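Local coordinates for protein succinylglutamate desuccinylase (Chromobacterium violaceum, PDB 1YW4) that probably hydrolyses N-succinyl-L-glutamate to succinate and L-glutamate with one zinc ion per subunit, the last step of arginine degradation by the AST pathway, at residues G101-M105 against N106-N110; R174-L177 against A178-Q181; L284-D287 against G288-I291. One frame throughout, in Å; residues are numbered along the deposited sequence.

Interaction 1. Residues G101-M105 against N106-N110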
loop_
_atom_site.group_PDB
_atom_site.type_symbol
_atom_site.label_atom_id
_atom_site.label_comp_id
_atom_site.label_asym_id
_atom_site.label_seq_id
_atom_site.Cartn_x
_atom_site.Cartn_y
_atom_site.Cartn_z
ATOM N N GLY A 101 -18.864 8.636 30.366
ATOM C CA GLY A 101 -18.929 8.566 31.812
ATOM C C GLY A 101 -18.031 7.500 32.415
ATOM O O GLY A 101 -17.237 7.785 33.307
ATOM N N ASN A 102 -18.145 6.274 31.918
ATOM C CA ASN A 102 -17.358 5.166 32.437
ATOM C C ASN A 102 -16.433 4.545 31.406
ATOM O O ASN A 102 -15.296 4.200 31.717
ATOM C CB ASN A 102 -18.298 4.088 32.975
ATOM C CG ASN A 102 -19.191 4.598 34.075
ATOM O OD1 ASN A 102 -20.357 4.205 34.178
ATOM N ND2 ASN A 102 -18.653 5.474 34.913
ATOM N N TYR A 103 -16.931 4.413 30.180
ATOM C CA TYR A 103 -16.173 3.800 29.094
ATOM C C TYR A 103 -16.540 4.430 27.742
ATOM O O TYR A 103 -17.704 4.763 27.498
ATOM C CB TYR A 103 -16.487 2.306 29.082
ATOM C CG TYR A 103 -15.432 1.419 28.468
ATOM C CD1 TYR A 103 -15.357 1.243 27.087
ATOM C CD2 TYR A 103 -14.539 0.708 29.276
ATOM C CE1 TYR A 103 -14.426 0.372 26.521
ATOM C CE2 TYR A 103 -13.602 -0.164 28.720
ATOM C CZ TYR A 103 -13.558 -0.329 27.343
ATOM O OH TYR A 103 -12.671 -1.220 26.791
ATOM N N ASP A 104 -15.538 4.590 26.883
ATOM C CA ASP A 104 -15.709 5.159 25.545
ATOM C C ASP A 104 -16.715 4.302 24.768
ATOM O O ASP A 104 -16.426 3.152 24.424
ATOM C CB ASP A 104 -14.355 5.168 24.812
ATOM C CG ASP A 104 -14.406 5.891 23.469
ATOM O OD1 ASP A 104 -15.447 5.829 22.782
ATOM O OD2 ASP A 104 -13.387 6.505 23.088
HETATM N N MSE A 105 -17.888 4.859 24.488
HETATM C CA MSE A 105 -18.904 4.108 23.769
HETATM C C MSE A 105 -18.434 3.663 22.398
HETATM O O MSE A 105 -18.826 2.594 21.928
HETATM C CB MSE A 105 -20.194 4.918 23.637
HETATM C CG MSE A 105 -21.352 4.136 23.009
HETATM SE SE MSE A 105 -23.041 5.062 23.199
HETATM C CE MSE A 105 -23.321 4.718 25.077
ATOM N N ASN A 106 -17.588 4.450 21.741
ATOM C CA ASN A 106 -17.150 4.005 20.431
ATOM C C ASN A 106 -16.088 2.925 20.508
ATOM O O ASN A 106 -15.339 2.689 19.561
ATOM C CB ASN A 106 -16.688 5.157 19.547
ATOM C CG ASN A 106 -17.129 4.959 18.104
ATOM O OD1 ASN A 106 -18.105 4.248 17.853
ATOM N ND2 ASN A 106 -16.433 5.581 17.160
ATOM N N ARG A 107 -16.032 2.280 21.663
ATOM C CA ARG A 107 -15.132 1.159 21.876
ATOM C C ARG A 107 -16.028 0.021 22.375
ATOM O O ARG A 107 -15.543 -1.060 22.707
ATOM C CB ARG A 107 -14.081 1.487 22.937
ATOM C CG ARG A 107 -13.001 2.455 22.496
ATOM C CD ARG A 107 -11.957 2.599 23.585
ATOM N NE ARG A 107 -11.404 1.295 23.958
ATOM C CZ ARG A 107 -10.714 1.063 25.071
ATOM N NH1 ARG A 107 -10.250 -0.155 25.326
ATOM N NH2 ARG A 107 -10.496 2.050 25.933
ATOM N N LEU A 108 -17.337 0.268 22.427
ATOM C CA LEU A 108 -18.281 -0.744 22.908
ATOM C C LEU A 108 -19.202 -1.367 21.858
ATOM O O LEU A 108 -20.069 -2.185 22.193
ATOM C CB LEU A 108 -19.128 -0.168 24.040
ATOM C CG LEU A 108 -18.374 0.120 25.343
ATOM C CD1 LEU A 108 -19.305 0.821 26.314
ATOM C CD2 LEU A 108 -17.852 -1.194 25.948
ATOM N N PHE A 109 -19.031 -0.978 20.599
ATOM C CA PHE A 109 -19.835 -1.542 19.526
ATOM C C PHE A 109 -19.178 -2.818 18.991
ATOM O O PHE A 109 -18.137 -3.251 19.495
ATOM C CB PHE A 109 -20.025 -0.524 18.392
ATOM C CG PHE A 109 -20.904 0.642 18.764
ATOM C CD1 PHE A 109 -20.345 1.866 19.134
ATOM C CD2 PHE A 109 -22.298 0.506 18.758
ATOM C CE1 PHE A 109 -21.158 2.948 19.496
ATOM C CE2 PHE A 109 -23.125 1.577 19.120
ATOM C CZ PHE A 109 -22.555 2.803 19.491
ATOM N N ASN A 110 -19.791 -3.410 17.968
ATOM C CA ASN A 110 -19.305 -4.654 17.371
ATOM C C ASN A 110 -19.349 -5.757 18.422
ATOM O O ASN A 110 -18.553 -6.696 18.392
ATOM C CB ASN A 110 -17.877 -4.484 16.828
ATOM C CG ASN A 110 -17.381 -5.714 16.075
ATOM O OD1 ASN A 110 -18.114 -6.312 15.290
ATOM N ND2 ASN A 110 -16.125 -6.086 16.306
#
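The phenol of Y103 and the guanidinium of R107 meet four residues apart in a zinc-site loop. Y103 OH sits over one face of the guanidinium, toward its rim and 3.0 Å from R107 NH1, with an angle too poor for a hydrogen bond; the two planes are 41° apart. R107 places CB at the edge of the tyrosine ring, runs CG and CD past D104 CB, then bends at chi3 to bring its head under the hydroxyl. Y103, with CG anti to the backbone N (chi1 -155°), also lays CD1 against L108 CG at 3.7 Å. D104 OD1 accepts a weak bond from N106 N at 2.8 Å, as in an Asx turn. The same oxygen is hydrogen-bonded to NE2 of the zinc ligand H56, so D104 joins the turn to the metal's second shell. N106, whose OD1 is bonded to F198 N, lies close to the zinc ligand H149. The consecutive N106 and R107 recall the Asn-Arg pair that binds substrate carboxylate in M14 carboxypeptidases, consistent with a similar role here. Beyond them the turn closes through L108 N to M105 O, 2.8 Å. M105, a selenomethionine, sets CG 3.7 Å from F109 CE1, while its SE is 5.4 Å from the centroid of the F109 ring: an oblique Met-aromatic contact. F109 is also stacked with F198. The whole turn lies in the loop between helices 91-96 and 120-137: M105, L108 and F109 rest on helix 120-137, E121 of which binds the backbone N of G101, N102 and Y103, and the N106 side chain touches D147 and H149 of strand 143-151.

Interaction 2. Residues R174-L177 against A178-Q181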
loop_
_atom_site.group_PDB
_atom_site.type_symbol
_atom_site.label_atom_id
_atom_site.label_comp_id
_atom_site.label_asym_id
_atom_site.label_seq_id
_atom_site.Cartn_x
_atom_site.Cartn_y
_atom_site.Cartn_z
ATOM N N ARG A 174 -16.299 3.828 -4.337
ATOM C CA ARG A 174 -15.811 5.160 -4.667
ATOM C C ARG A 174 -16.918 6.173 -4.920
ATOM O O ARG A 174 -16.666 7.377 -4.966
ATOM C CB ARG A 174 -14.863 5.083 -5.866
ATOM C CG ARG A 174 -15.340 4.189 -6.991
ATOM C CD ARG A 174 -14.166 3.828 -7.874
ATOM N NE ARG A 174 -13.522 5.020 -8.420
ATOM C CZ ARG A 174 -12.229 5.100 -8.716
ATOM N NH1 ARG A 174 -11.439 4.054 -8.512
ATOM N NH2 ARG A 174 -11.727 6.221 -9.221
ATOM N N GLU A 175 -18.145 5.689 -5.072
ATOM C CA GLU A 175 -19.280 6.576 -5.289
ATOM C C GLU A 175 -19.472 7.384 -3.995
ATOM O O GLU A 175 -19.801 8.570 -4.029
ATOM C CB GLU A 175 -20.532 5.750 -5.596
ATOM C CG GLU A 175 -21.544 6.452 -6.483
ATOM C CD GLU A 175 -22.007 7.764 -5.904
ATOM O OE1 GLU A 175 -22.630 7.745 -4.821
ATOM O OE2 GLU A 175 -21.747 8.816 -6.531
ATOM N N GLN A 176 -19.255 6.732 -2.856
ATOM C CA GLN A 176 -19.390 7.397 -1.564
ATOM C C GLN A 176 -18.172 8.271 -1.290
ATOM O O GLN A 176 -18.283 9.330 -0.672
ATOM C CB GLN A 176 -19.570 6.369 -0.447
ATOM C CG GLN A 176 -21.008 5.892 -0.297
ATOM C CD GLN A 176 -21.938 7.013 0.137
ATOM O OE1 GLN A 176 -21.779 7.581 1.224
ATOM N NE2 GLN A 176 -22.911 7.342 -0.707
ATOM N N LEU A 177 -17.008 7.824 -1.744
ATOM C CA LEU A 177 -15.792 8.601 -1.562
ATOM C C LEU A 177 -15.972 9.920 -2.297
ATOM O O LEU A 177 -15.478 10.961 -1.865
ATOM C CB LEU A 177 -14.584 7.848 -2.129
ATOM C CG LEU A 177 -14.102 6.666 -1.292
ATOM C CD1 LEU A 177 -12.964 5.942 -2.001
ATOM C CD2 LEU A 177 -13.649 7.175 0.065
ATOM N N ALA A 178 -16.696 9.870 -3.409
ATOM C CA ALA A 178 -16.947 11.064 -4.201
ATOM C C ALA A 178 -17.825 12.025 -3.410
ATOM O O ALA A 178 -17.507 13.208 -3.280
ATOM C CB ALA A 178 -17.622 10.686 -5.510
ATOM N N TRP A 179 -18.926 11.505 -2.873
ATOM C CA TRP A 179 -19.858 12.312 -2.086
ATOM C C TRP A 179 -19.135 12.952 -0.908
ATOM O O TRP A 179 -19.380 14.109 -0.561
ATOM C CB TRP A 179 -20.988 11.442 -1.549
ATOM C CG TRP A 179 -22.070 12.217 -0.874
ATOM C CD1 TRP A 179 -23.114 12.852 -1.473
ATOM C CD2 TRP A 179 -22.241 12.406 0.536
ATOM N NE1 TRP A 179 -23.934 13.420 -0.527
ATOM C CE2 TRP A 179 -23.420 13.161 0.716
ATOM C CE3 TRP A 179 -21.512 12.010 1.666
ATOM C CZ2 TRP A 179 -23.892 13.526 1.986
ATOM C CZ3 TRP A 179 -21.981 12.374 2.928
ATOM C CH2 TRP A 179 -23.163 13.124 3.074
ATOM N N LEU A 180 -18.262 12.176 -0.278
ATOM C CA LEU A 180 -17.494 12.664 0.856
ATOM C C LEU A 180 -16.561 13.779 0.395
ATOM O O LEU A 180 -16.470 14.832 1.034
ATOM C CB LEU A 180 -16.681 11.524 1.478
ATOM C CG LEU A 180 -17.502 10.424 2.153
ATOM C CD1 LEU A 180 -16.589 9.279 2.579
ATOM C CD2 LEU A 180 -18.236 11.006 3.356
ATOM N N GLN A 181 -15.881 13.544 -0.723
ATOM C CA GLN A 181 -14.951 14.526 -1.276
ATOM C C GLN A 181 -15.671 15.850 -1.503
ATOM O O GLN A 181 -15.278 16.880 -0.957
ATOM C CB GLN A 181 -14.370 14.028 -2.603
ATOM C CG GLN A 181 -13.233 14.883 -3.132
ATOM C CD GLN A 181 -12.780 14.455 -4.510
ATOM O OE1 GLN A 181 -11.653 14.733 -4.919
ATOM N NE2 GLN A 181 -13.663 13.782 -5.241
#
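The indole of W179 meets the Q176 side chain obliquely, OE1 standing 4.5 Å from CE3, three residues back along the short alpha helix 174-181. The aromatic ring of Y146 is stacked on the same indole, and its hydroxyl is hydrogen-bonded to Q176 OE1, so one tyrosine engages both side chains. W179 also touches A235 and L236 of helix 230-241. Its CG is anti to the backbone N (chi1 -173°), which carries the indole off the helix toward these outside partners. The turns are held by i to i+4 bonds: A178 N to R174 O and Q181 N to L177 O are both 2.9 Å, and W179 N to E175 O is a longer 3.3 Å. R174 reaches outward to a salt bridge with E252. L177 CD2 and L180 CD1 approach only loosely, at 4.4 Å, and L180 turns to F211 and L213 of strand 209-215, packing this helix of the catalytic domain against that strand. A178 CB lies 3.4 Å from E175 O. Q176 O accepts L180 N at 2.9 Å and also has L180 CG packed 3.1 Å away.

Interaction 3. Residues L284-D287 against G288-I291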
loop_
_atom_site.group_PDB
_atom_site.type_symbol
_atom_site.label_atom_id
_atom_site.label_comp_id
_atom_site.label_asym_id
_atom_site.label_seq_id
_atom_site.Cartn_x
_atom_site.Cartn_y
_atom_site.Cartn_z
ATOM N N LEU A 284 2.969 14.725 8.737
ATOM C CA LEU A 284 3.945 14.020 7.909
ATOM C C LEU A 284 5.272 13.781 8.635
ATOM O O LEU A 284 5.826 14.695 9.250
ATOM C CB LEU A 284 4.217 14.815 6.625
ATOM C CG LEU A 284 5.144 14.189 5.573
ATOM C CD1 LEU A 284 4.348 13.210 4.711
ATOM C CD2 LEU A 284 5.751 15.287 4.681
ATOM N N LEU A 285 5.775 12.552 8.558
ATOM C CA LEU A 285 7.040 12.195 9.194
ATOM C C LEU A 285 8.146 12.121 8.136
ATOM O O LEU A 285 8.173 11.214 7.317
ATOM C CB LEU A 285 6.915 10.847 9.910
ATOM C CG LEU A 285 6.103 10.740 11.213
ATOM C CD1 LEU A 285 5.463 12.076 11.598
ATOM C CD2 LEU A 285 5.052 9.669 11.032
ATOM N N PRO A 286 9.084 13.078 8.152
ATOM C CA PRO A 286 10.172 13.082 7.166
ATOM C C PRO A 286 11.088 11.869 7.229
ATOM O O PRO A 286 11.195 11.206 8.260
ATOM C CB PRO A 286 10.904 14.387 7.470
ATOM C CG PRO A 286 10.715 14.537 8.952
ATOM C CD PRO A 286 9.255 14.166 9.132
ATOM N N ASP A 287 11.744 11.571 6.111
ATOM C CA ASP A 287 12.658 10.440 6.053
ATOM C C ASP A 287 13.828 10.718 6.988
ATOM O O ASP A 287 14.561 11.689 6.806
ATOM C CB ASP A 287 13.164 10.239 4.624
ATOM C CG ASP A 287 14.124 9.074 4.507
ATOM O OD1 ASP A 287 13.702 7.924 4.760
ATOM O OD2 ASP A 287 15.303 9.307 4.164
ATOM N N GLY A 288 13.988 9.859 7.991
ATOM C CA GLY A 288 15.052 10.022 8.966
ATOM C C GLY A 288 14.587 9.637 10.360
ATOM O O GLY A 288 14.982 8.593 10.891
HETATM N N MSE A 289 13.743 10.474 10.960
HETATM C CA MSE A 289 13.223 10.197 12.300
HETATM C C MSE A 289 12.295 8.991 12.255
HETATM O O MSE A 289 11.376 8.933 11.439
HETATM C CB MSE A 289 12.447 11.405 12.843
HETATM C CG MSE A 289 11.257 11.833 11.983
HETATM SE SE MSE A 289 9.756 12.559 13.018
HETATM C CE MSE A 289 8.806 10.906 13.338
ATOM N N LEU A 290 12.539 8.017 13.122
ATOM C CA LEU A 290 11.689 6.830 13.166
ATOM C C LEU A 290 11.671 6.274 14.587
ATOM O O LEU A 290 12.132 6.932 15.523
ATOM C CB LEU A 290 12.184 5.766 12.170
ATOM C CG LEU A 290 11.074 5.123 11.335
ATOM C CD1 LEU A 290 10.406 6.190 10.471
ATOM C CD2 LEU A 290 11.636 4.023 10.472
ATOM N N ILE A 291 11.138 5.074 14.765
ATOM C CA ILE A 291 11.085 4.498 16.099
ATOM C C ILE A 291 12.210 3.491 16.321
ATOM O O ILE A 291 12.550 2.716 15.422
ATOM C CB ILE A 291 9.712 3.827 16.360
ATOM C CG1 ILE A 291 9.652 3.311 17.805
ATOM C CG2 ILE A 291 9.468 2.724 15.333
ATOM C CD1 ILE A 291 8.298 2.766 18.230
#
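M289, a selenomethionine, folds back over L285 and P286 across an exposed bend of the barrel-sandwich hybrid domain. From CB, CG lies between the backbone N and the carbonyl carbon (chi1 59°), 3.8 Å from P286 O and 4.1 Å from P286 CG, beside the proline ring. Two further bends, at chi2 and chi3, bring the chain back through SE to the methyl CE, which ends on L285. There CE is 3.4 Å from L285 CG, tighter than ordinary van der Waals contact, and 3.9 Å from both L285 CB and L285 CD1. The methyl therefore lies against the branch point of the leucine, the buried member of the group. Because P286, D287, G288 and M289 also touch a crystal neighbour, the exact pose of the selenomethionine may partly reflect the lattice.

G288 makes the reversal possible. Its backbone, phi 142° and psi -72°, would drive a beta carbon into D287 O, so the position calls for glycine. No hydrogen bond spans the bend: P286 O and G288 N are 3.1 Å apart, but the angle is poor. T302 supplies the polar tie instead, its OG1 being hydrogen-bonded to both D287 OD1 and G288 N, and L285 pairs through its backbone with E306. L290 and I291 go on to Y262 of strand 257-265.

The side chains that meet across the bend are thus apolar, and its shape rests on their contact, on glycine backbone geometry and on a threonine hydroxyl from the returning chain.

Overall arrangement
From the N terminus, the three contacts follow one another in series; none nests in or crosses another. Interaction 1 shapes the loop between helices 91-96 and 120-137 at the zinc site. Interaction 2 closes no loop: it lies within helix 174-181, on the other side of the chain's centre, about 15 Å away at the nearest atoms. Both belong to the catalytic domain. Interaction 3 turns the chain between strands 283-284 and 307-309 in the hybrid domain, away from the annotated sites and about 19 Å from interaction 2 at the nearest atoms. Strand 143-151 links the first two, supplying H149 and D147 near interaction 1 and Y146 to interaction 2.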